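Local coordinates for VIN1 (Oscarella pearsei, PDB 6BFI), which binds actin filaments and may play a role in cell-cell adhesion, as a sponge member of the vinculin/alpha-catenin family, at residues 136-148 / 159-171. Residues are numbered along the deposited sequence; the frame is centred on the assembly and turned at random.
Sequences KVCRSVQEYLDVA and TFLQNLTPGMTSM
V137, V141 and Y144 of helix 102-145 pack against M171, M168 and F160 of helix 154-178 in a largely apolar, antiparallel contact between two helices consecutive in the chain, an up-and-down hairpin of the kind from which the helical bundles of the vinculin family are built. Local axes running at 150° and approaching to 9.4 Å support the antiparallel arrangement. The backbones come nearest at V141 and G167, whose CA atoms lie 5.9 Å apart; G167 has no side chain, and its backbone lies close to V141. V141 sends its two methyls to different partners: CG2 meets M168 CE at 3.6 Å, while CG1 touches M171 SD at the same distance. Both methionine chains cross the valine at about a right angle. M171 also lays its CG against C138 SG, 3.7 Å away, and V137 CG1 touches M171 CA and CB and lies near S170 OG. Further along, L145 CD2 touches both L164 CD1 and M168 CE. The extended first torsion of Y144 carries its ring out to the neighbouring helix, where Y144 CE2 comes within 3.5 Å of F160 CD1. The rings are near parallel, 28° between planes, but displaced so far that they hardly overlap; the side chains run past each other in opposite directions. N163 ND2 donates to Y144 OH at 3.0 Å; the 142° angle at hydrogen shows a bent bond, with the hydroxyl tilted from the amide plane. A148 CA lies over one face of the F160 ring, displaced toward its rim, and A148 CB reaches F160 CZ at 3.6 Å. Beyond the pair, C138, Q142 and L145 touch helix 224-249, where E243 takes a salt bridge from R139 and a hydrogen bond from Q142, while A148, F160 and M168 pack on helix 185-215, so the hairpin is joined to both following helices.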
ATOM      1  N   LYS A 136     -12.367 -22.445 -14.897  1.00 60.18           N
ATOM      2  CA  LYS A 136     -12.309 -23.340 -16.051  1.00 64.24           C
ATOM      3  C   LYS A 136     -11.812 -22.601 -17.291  1.00 66.15           C
ATOM      4  O   LYS A 136     -10.875 -23.054 -17.966  1.00 57.37           O
ATOM      5  CB  LYS A 136     -13.688 -23.957 -16.286  1.00 66.17           C
ATOM      6  CG  LYS A 136     -13.852 -24.744 -17.573  1.00 71.03           C
ATOM      7  CD  LYS A 136     -15.277 -25.283 -17.666  1.00 77.24           C
ATOM      8  CE  LYS A 136     -15.580 -25.873 -19.033  1.00 81.13           C
ATOM      9  NZ  LYS A 136     -17.013 -26.283 -19.145  1.00 84.11           N
ATOM     10  N   VAL A 137     -12.411 -21.444 -17.592  1.00 67.27           N
ATOM     11  CA  VAL A 137     -11.964 -20.658 -18.746  1.00 68.27           C
ATOM     12  C   VAL A 137     -10.484 -20.306 -18.617  1.00 66.03           C
ATOM     13  O   VAL A 137      -9.683 -20.542 -19.538  1.00 70.51           O
ATOM     14  CB  VAL A 137     -12.830 -19.395 -18.899  1.00 70.61           C
ATOM     15  CG1 VAL A 137     -12.200 -18.439 -19.899  1.00 68.60           C
ATOM     16  CG2 VAL A 137     -14.242 -19.768 -19.327  1.00 72.88           C
ATOM     17  N   CYS A 138     -10.099 -19.736 -17.468  1.00 63.18           N
ATOM     18  CA  CYS A 138      -8.709 -19.331 -17.261  1.00 57.73           C
ATOM     19  C   CYS A 138      -7.753 -20.506 -17.434  1.00 54.86           C
ATOM     20  O   CYS A 138      -6.654 -20.348 -17.982  1.00 55.47           O
ATOM     21  CB  CYS A 138      -8.543 -18.713 -15.871  1.00 54.79           C
ATOM     22  SG  CYS A 138      -9.552 -17.245 -15.567  1.00 53.15           S
ATOM     23  N   ARG A 139      -8.149 -21.689 -16.965  1.00 58.60           N
ATOM     24  CA  ARG A 139      -7.319 -22.874 -17.143  1.00 66.75           C
ATOM     25  C   ARG A 139      -7.185 -23.234 -18.615  1.00 71.89           C
ATOM     26  O   ARG A 139      -6.095 -23.600 -19.068  1.00 77.92           O
ATOM     27  CB  ARG A 139      -7.894 -24.055 -16.360  1.00 72.40           C
ATOM     28  CG  ARG A 139      -7.729 -23.969 -14.850  1.00 74.69           C
ATOM     29  CD  ARG A 139      -6.269 -23.868 -14.440  1.00 74.37           C
ATOM     30  NE  ARG A 139      -6.086 -24.200 -13.029  1.00 72.85           N
ATOM     31  CZ  ARG A 139      -4.968 -23.983 -12.345  1.00 65.47           C
ATOM     32  NH1 ARG A 139      -3.924 -23.418 -12.934  1.00 57.36           N
ATOM     33  NH2 ARG A 139      -4.897 -24.327 -11.067  1.00 67.02           N
ATOM     34  N   SER A 140      -8.276 -23.139 -19.380  1.00 72.07           N
ATOM     35  CA  SER A 140      -8.198 -23.474 -20.799  1.00 74.08           C
ATOM     36  C   SER A 140      -7.218 -22.558 -21.527  1.00 72.44           C
ATOM     37  O   SER A 140      -6.306 -23.030 -22.222  1.00 67.74           O
ATOM     38  CB  SER A 140      -9.584 -23.408 -21.443  1.00 72.88           C
ATOM     39  OG  SER A 140     -10.033 -22.072 -21.576  1.00 71.61           O
ATOM     40  N   VAL A 141      -7.376 -21.240 -21.363  1.00 70.04           N
ATOM     41  CA  VAL A 141      -6.492 -20.322 -22.082  1.00 66.35           C
ATOM     42  C   VAL A 141      -5.053 -20.462 -21.588  1.00 60.79           C
ATOM     43  O   VAL A 141      -4.098 -20.439 -22.382  1.00 57.80           O
ATOM     44  CB  VAL A 141      -7.011 -18.876 -21.964  1.00 67.50           C
ATOM     45  CG1 VAL A 141      -7.257 -18.510 -20.519  1.00 72.52           C
ATOM     46  CG2 VAL A 141      -6.038 -17.904 -22.604  1.00 66.47           C
ATOM     47  N   GLN A 142      -4.877 -20.638 -20.276  1.00 54.09           N
ATOM     48  CA  GLN A 142      -3.539 -20.829 -19.727  1.00 57.87           C
ATOM     49  C   GLN A 142      -2.870 -22.065 -20.316  1.00 66.58           C
ATOM     50  O   GLN A 142      -1.679 -22.039 -20.646  1.00 71.57           O
ATOM     51  CB  GLN A 142      -3.614 -20.933 -18.207  1.00 59.01           C
ATOM     52  CG  GLN A 142      -2.271 -21.069 -17.532  1.00 57.86           C
ATOM     53  CD  GLN A 142      -2.399 -21.383 -16.060  1.00 59.18           C
ATOM     54  OE1 GLN A 142      -3.283 -22.135 -15.646  1.00 58.74           O
ATOM     55  NE2 GLN A 142      -1.520 -20.802 -15.257  1.00 58.42           N
ATOM     56  N   GLU A 143      -3.624 -23.156 -20.458  1.00 68.70           N
ATOM     57  CA  GLU A 143      -3.076 -24.362 -21.069  1.00 72.18           C
ATOM     58  C   GLU A 143      -2.718 -24.127 -22.529  1.00 66.41           C
ATOM     59  O   GLU A 143      -1.684 -24.609 -23.004  1.00 63.31           O
ATOM     60  CB  GLU A 143      -4.069 -25.518 -20.942  1.00 82.25           C
ATOM     61  CG  GLU A 143      -4.223 -26.058 -19.529  1.00 88.87           C
ATOM     62  CD  GLU A 143      -5.481 -26.885 -19.356  1.00 95.15           C
ATOM     63  OE1 GLU A 143      -6.177 -27.137 -20.364  1.00100.66           O
ATOM     64  OE2 GLU A 143      -5.778 -27.281 -18.209  1.00 95.28           O
ATOM     65  N   TYR A 144      -3.555 -23.381 -23.259  1.00 68.78           N
ATOM     66  CA  TYR A 144      -3.250 -23.136 -24.664  1.00 74.17           C
ATOM     67  C   TYR A 144      -2.067 -22.195 -24.852  1.00 75.42           C
ATOM     68  O   TYR A 144      -1.492 -22.160 -25.945  1.00 75.46           O
ATOM     69  CB  TYR A 144      -4.473 -22.580 -25.395  1.00 77.83           C
ATOM     70  CG  TYR A 144      -4.286 -22.529 -26.898  1.00 80.46           C
ATOM     71  CD1 TYR A 144      -4.101 -23.693 -27.633  1.00 82.58           C
ATOM     72  CD2 TYR A 144      -4.285 -21.318 -27.580  1.00 78.67           C
ATOM     73  CE1 TYR A 144      -3.924 -23.654 -29.002  1.00 82.90           C
ATOM     74  CE2 TYR A 144      -4.111 -21.271 -28.950  1.00 80.28           C
ATOM     75  CZ  TYR A 144      -3.931 -22.441 -29.655  1.00 84.32           C
ATOM     76  OH  TYR A 144      -3.757 -22.397 -31.017  1.00 94.76           O
ATOM     77  N   LEU A 145      -1.690 -21.434 -23.819  1.00 80.32           N
ATOM     78  CA  LEU A 145      -0.531 -20.552 -23.942  1.00 75.35           C
ATOM     79  C   LEU A 145       0.729 -21.321 -24.331  1.00 74.42           C
ATOM     80  O   LEU A 145       1.548 -20.828 -25.117  1.00 74.61           O
ATOM     81  CB  LEU A 145      -0.304 -19.794 -22.636  1.00 70.94           C
ATOM     82  CG  LEU A 145      -1.181 -18.565 -22.405  1.00 69.33           C
ATOM     83  CD1 LEU A 145      -0.864 -17.939 -21.058  1.00 67.59           C
ATOM     84  CD2 LEU A 145      -0.987 -17.561 -23.530  1.00 66.94           C
ATOM     85  N   ASP A 146       0.901 -22.534 -23.800  1.00 75.55           N
ATOM     86  CA  ASP A 146       2.146 -23.270 -23.991  1.00 76.74           C
ATOM     87  C   ASP A 146       2.356 -23.735 -25.428  1.00 80.73           C
ATOM     88  O   ASP A 146       3.470 -24.150 -25.765  1.00 81.04           O
ATOM     89  CB  ASP A 146       2.187 -24.475 -23.049  1.00 82.92           C
ATOM     90  CG  ASP A 146       3.549 -24.671 -22.412  1.00 90.01           C
ATOM     91  OD1 ASP A 146       4.112 -23.684 -21.897  1.00 89.11           O
ATOM     92  OD2 ASP A 146       4.060 -25.811 -22.431  1.00 97.88           O
ATOM     93  N   VAL A 147       1.326 -23.678 -26.275  1.00 80.63           N
ATOM     94  CA  VAL A 147       1.467 -24.094 -27.667  1.00 77.08           C
ATOM     95  C   VAL A 147       2.416 -23.179 -28.435  1.00 76.14           C
ATOM     96  O   VAL A 147       3.027 -23.605 -29.421  1.00 81.96           O
ATOM     97  CB  VAL A 147       0.072 -24.156 -28.327  1.00 72.25           C
ATOM     98  CG1 VAL A 147       0.172 -24.494 -29.803  1.00 73.68           C
ATOM     99  CG2 VAL A 147      -0.805 -25.174 -27.616  1.00 64.33           C
ATOM    100  N   ALA A 148       2.583 -21.935 -27.985  1.00 71.65           N
ATOM    101  CA  ALA A 148       3.389 -20.967 -28.722  1.00 68.19           C
ATOM    102  C   ALA A 148       4.859 -21.360 -28.809  1.00 70.28           C
ATOM    103  O   ALA A 148       5.581 -20.827 -29.660  1.00 74.16           O
ATOM    104  CB  ALA A 148       3.257 -19.586 -28.083  1.00 64.94           C
ATOM    105  N   THR A 159      -2.635 -19.177 -37.061  1.00 91.30           N
ATOM    106  CA  THR A 159      -3.663 -20.063 -36.519  1.00 92.64           C
ATOM    107  C   THR A 159      -3.701 -19.998 -34.996  1.00 88.92           C
ATOM    108  O   THR A 159      -4.772 -19.867 -34.390  1.00 90.09           O
ATOM    109  CB  THR A 159      -3.419 -21.498 -36.984  1.00 94.96           C
ATOM    110  OG1 THR A 159      -2.201 -21.984 -36.408  1.00 83.32           O
ATOM    111  CG2 THR A 159      -3.312 -21.553 -38.504  1.00102.20           C
ATOM    112  N   PHE A 160      -2.529 -20.097 -34.361  1.00 84.65           N
ATOM    113  CA  PHE A 160      -2.444 -19.977 -32.909  1.00 78.86           C
ATOM    114  C   PHE A 160      -3.030 -18.655 -32.432  1.00 78.39           C
ATOM    115  O   PHE A 160      -3.742 -18.614 -31.422  1.00 77.80           O
ATOM    116  CB  PHE A 160      -0.986 -20.118 -32.467  1.00 76.52           C
ATOM    117  CG  PHE A 160      -0.700 -19.554 -31.102  1.00 77.35           C
ATOM    118  CD1 PHE A 160      -0.936 -20.304 -29.963  1.00 80.13           C
ATOM    119  CD2 PHE A 160      -0.175 -18.276 -30.961  1.00 73.84           C
ATOM    120  CE1 PHE A 160      -0.666 -19.787 -28.709  1.00 75.14           C
ATOM    121  CE2 PHE A 160       0.097 -17.757 -29.713  1.00 68.75           C
ATOM    122  CZ  PHE A 160      -0.149 -18.512 -28.585  1.00 72.48           C
ATOM    123  N   LEU A 161      -2.744 -17.566 -33.147  1.00 81.04           N
ATOM    124  CA  LEU A 161      -3.297 -16.265 -32.782  1.00 78.76           C
ATOM    125  C   LEU A 161      -4.820 -16.283 -32.847  1.00 83.07           C
ATOM    126  O   LEU A 161      -5.501 -15.875 -31.896  1.00 88.47           O
ATOM    127  CB  LEU A 161      -2.721 -15.186 -33.702  1.00 80.78           C
ATOM    128  CG  LEU A 161      -2.662 -13.722 -33.253  1.00 80.28           C
ATOM    129  CD1 LEU A 161      -1.763 -12.936 -34.196  1.00 77.32           C
ATOM    130  CD2 LEU A 161      -4.042 -13.080 -33.187  1.00 84.43           C
ATOM    131  N   GLN A 162      -5.374 -16.764 -33.964  1.00 85.69           N
ATOM    132  CA  GLN A 162      -6.822 -16.798 -34.126  1.00 86.88           C
ATOM    133  C   GLN A 162      -7.498 -17.785 -33.184  1.00 83.51           C
ATOM    134  O   GLN A 162      -8.725 -17.736 -33.044  1.00 76.76           O
ATOM    135  CB  GLN A 162      -7.190 -17.129 -35.574  1.00 90.88           C
ATOM    136  CG  GLN A 162      -7.337 -18.613 -35.863  1.00 93.20           C
ATOM    137  CD  GLN A 162      -7.775 -18.883 -37.289  1.00102.35           C
ATOM    138  OE1 GLN A 162      -7.436 -18.134 -38.206  1.00106.87           O
ATOM    139  NE2 GLN A 162      -8.539 -19.954 -37.482  1.00105.00           N
ATOM    140  N   ASN A 163      -6.741 -18.681 -32.548  1.00 82.63           N
ATOM    141  CA  ASN A 163      -7.293 -19.500 -31.477  1.00 83.83           C
ATOM    142  C   ASN A 163      -7.127 -18.860 -30.105  1.00 84.07           C
ATOM    143  O   ASN A 163      -7.910 -19.159 -29.194  1.00 80.64           O
ATOM    144  CB  ASN A 163      -6.640 -20.885 -31.464  1.00 85.69           C
ATOM    145  CG  ASN A 163      -6.765 -21.599 -32.792  1.00 92.31           C
ATOM    146  OD1 ASN A 163      -7.519 -21.178 -33.668  1.00 96.23           O
ATOM    147  ND2 ASN A 163      -6.023 -22.691 -32.948  1.00 94.58           N
ATOM    148  N   LEU A 164      -6.137 -17.985 -29.941  1.00 84.70           N
ATOM    149  CA  LEU A 164      -5.846 -17.377 -28.650  1.00 79.29           C
ATOM    150  C   LEU A 164      -6.679 -16.133 -28.382  1.00 81.90           C
ATOM    151  O   LEU A 164      -7.038 -15.878 -27.227  1.00 80.58           O
ATOM    152  CB  LEU A 164      -4.358 -17.020 -28.561  1.00 75.76           C
ATOM    153  CG  LEU A 164      -3.867 -16.465 -27.222  1.00 68.99           C
ATOM    154  CD1 LEU A 164      -3.932 -17.535 -26.146  1.00 65.43           C
ATOM    155  CD2 LEU A 164      -2.458 -15.905 -27.345  1.00 68.39           C
ATOM    156  N   THR A 165      -6.995 -15.355 -29.418  1.00 86.25           N
ATOM    157  CA  THR A 165      -7.763 -14.129 -29.211  1.00 86.11           C
ATOM    158  C   THR A 165      -9.161 -14.381 -28.651  1.00 85.84           C
ATOM    159  O   THR A 165      -9.531 -13.718 -27.664  1.00 86.62           O
ATOM    160  CB  THR A 165      -7.817 -13.328 -30.517  1.00 88.46           C
ATOM    161  OG1 THR A 165      -6.497 -12.895 -30.866  1.00 88.52           O
ATOM    162  CG2 THR A 165      -8.720 -12.113 -30.364  1.00 86.02           C
ATOM    163  N   PRO A 166      -9.981 -15.291 -29.200  1.00 86.26           N
ATOM    164  CA  PRO A 166     -11.327 -15.468 -28.626  1.00 83.86           C
ATOM    165  C   PRO A 166     -11.312 -16.003 -27.205  1.00 80.81           C
ATOM    166  O   PRO A 166     -12.145 -15.592 -26.386  1.00 86.71           O
ATOM    167  CB  PRO A 166     -11.997 -16.446 -29.603  1.00 84.37           C
ATOM    168  CG  PRO A 166     -10.875 -17.188 -30.217  1.00 85.78           C
ATOM    169  CD  PRO A 166      -9.768 -16.187 -30.353  1.00 86.94           C
ATOM    170  N   GLY A 167     -10.384 -16.908 -26.885  1.00 79.08           N
ATOM    171  CA  GLY A 167     -10.277 -17.388 -25.516  1.00 77.78           C
ATOM    172  C   GLY A 167      -9.869 -16.294 -24.547  1.00 71.07           C
ATOM    173  O   GLY A 167     -10.449 -16.163 -23.464  1.00 68.35           O
ATOM    174  N   MET A 168      -8.871 -15.489 -24.926  1.00 66.42           N
ATOM    175  CA  MET A 168      -8.456 -14.368 -24.087  1.00 68.22           C
ATOM    176  C   MET A 168      -9.603 -13.391 -23.864  1.00 73.62           C
ATOM    177  O   MET A 168      -9.813 -12.915 -22.740  1.00 74.43           O
ATOM    178  CB  MET A 168      -7.260 -13.654 -24.717  1.00 63.28           C
ATOM    179  CG  MET A 168      -5.920 -14.304 -24.426  1.00 62.79           C
ATOM    180  SD  MET A 168      -5.467 -14.148 -22.690  1.00 62.91           S
ATOM    181  CE  MET A 168      -3.893 -15.000 -22.659  1.00 62.09           C
ATOM    182  N   THR A 169     -10.358 -13.080 -24.923  1.00 78.27           N
ATOM    183  CA  THR A 169     -11.507 -12.193 -24.767  1.00 79.91           C
ATOM    184  C   THR A 169     -12.548 -12.803 -23.834  1.00 78.14           C
ATOM    185  O   THR A 169     -13.112 -12.107 -22.977  1.00 76.23           O
ATOM    186  CB  THR A 169     -12.115 -11.879 -26.135  1.00 86.99           C
ATOM    187  OG1 THR A 169     -11.199 -11.077 -26.892  1.00 86.52           O
ATOM    188  CG2 THR A 169     -13.430 -11.129 -25.986  1.00 91.67           C
ATOM    189  N   SER A 170     -12.799 -14.109 -23.970  1.00 77.50           N
ATOM    190  CA  SER A 170     -13.755 -14.778 -23.094  1.00 76.89           C
ATOM    191  C   SER A 170     -13.304 -14.748 -21.639  1.00 72.69           C
ATOM    192  O   SER A 170     -14.141 -14.697 -20.732  1.00 73.80           O
ATOM    193  CB  SER A 170     -13.966 -16.222 -23.548  1.00 81.68           C
ATOM    194  OG  SER A 170     -12.795 -16.994 -23.341  1.00 82.00           O
ATOM    195  N   MET A 171     -11.994 -14.787 -21.394  1.00 69.38           N
ATOM    196  CA  MET A 171     -11.504 -14.690 -20.022  1.00 69.93           C
ATOM    197  C   MET A 171     -11.656 -13.270 -19.486  1.00 66.20           C
ATOM    198  O   MET A 171     -12.127 -13.065 -18.358  1.00 63.88           O
ATOM    199  CB  MET A 171     -10.044 -15.140 -19.952  1.00 69.95           C
ATOM    200  CG  MET A 171      -9.450 -15.097 -18.553  1.00 72.37           C
ATOM    201  SD  MET A 171      -7.706 -15.564 -18.506  1.00 72.67           S
ATOM    202  CE  MET A 171      -6.971 -14.215 -19.426  1.00 72.04           C
TER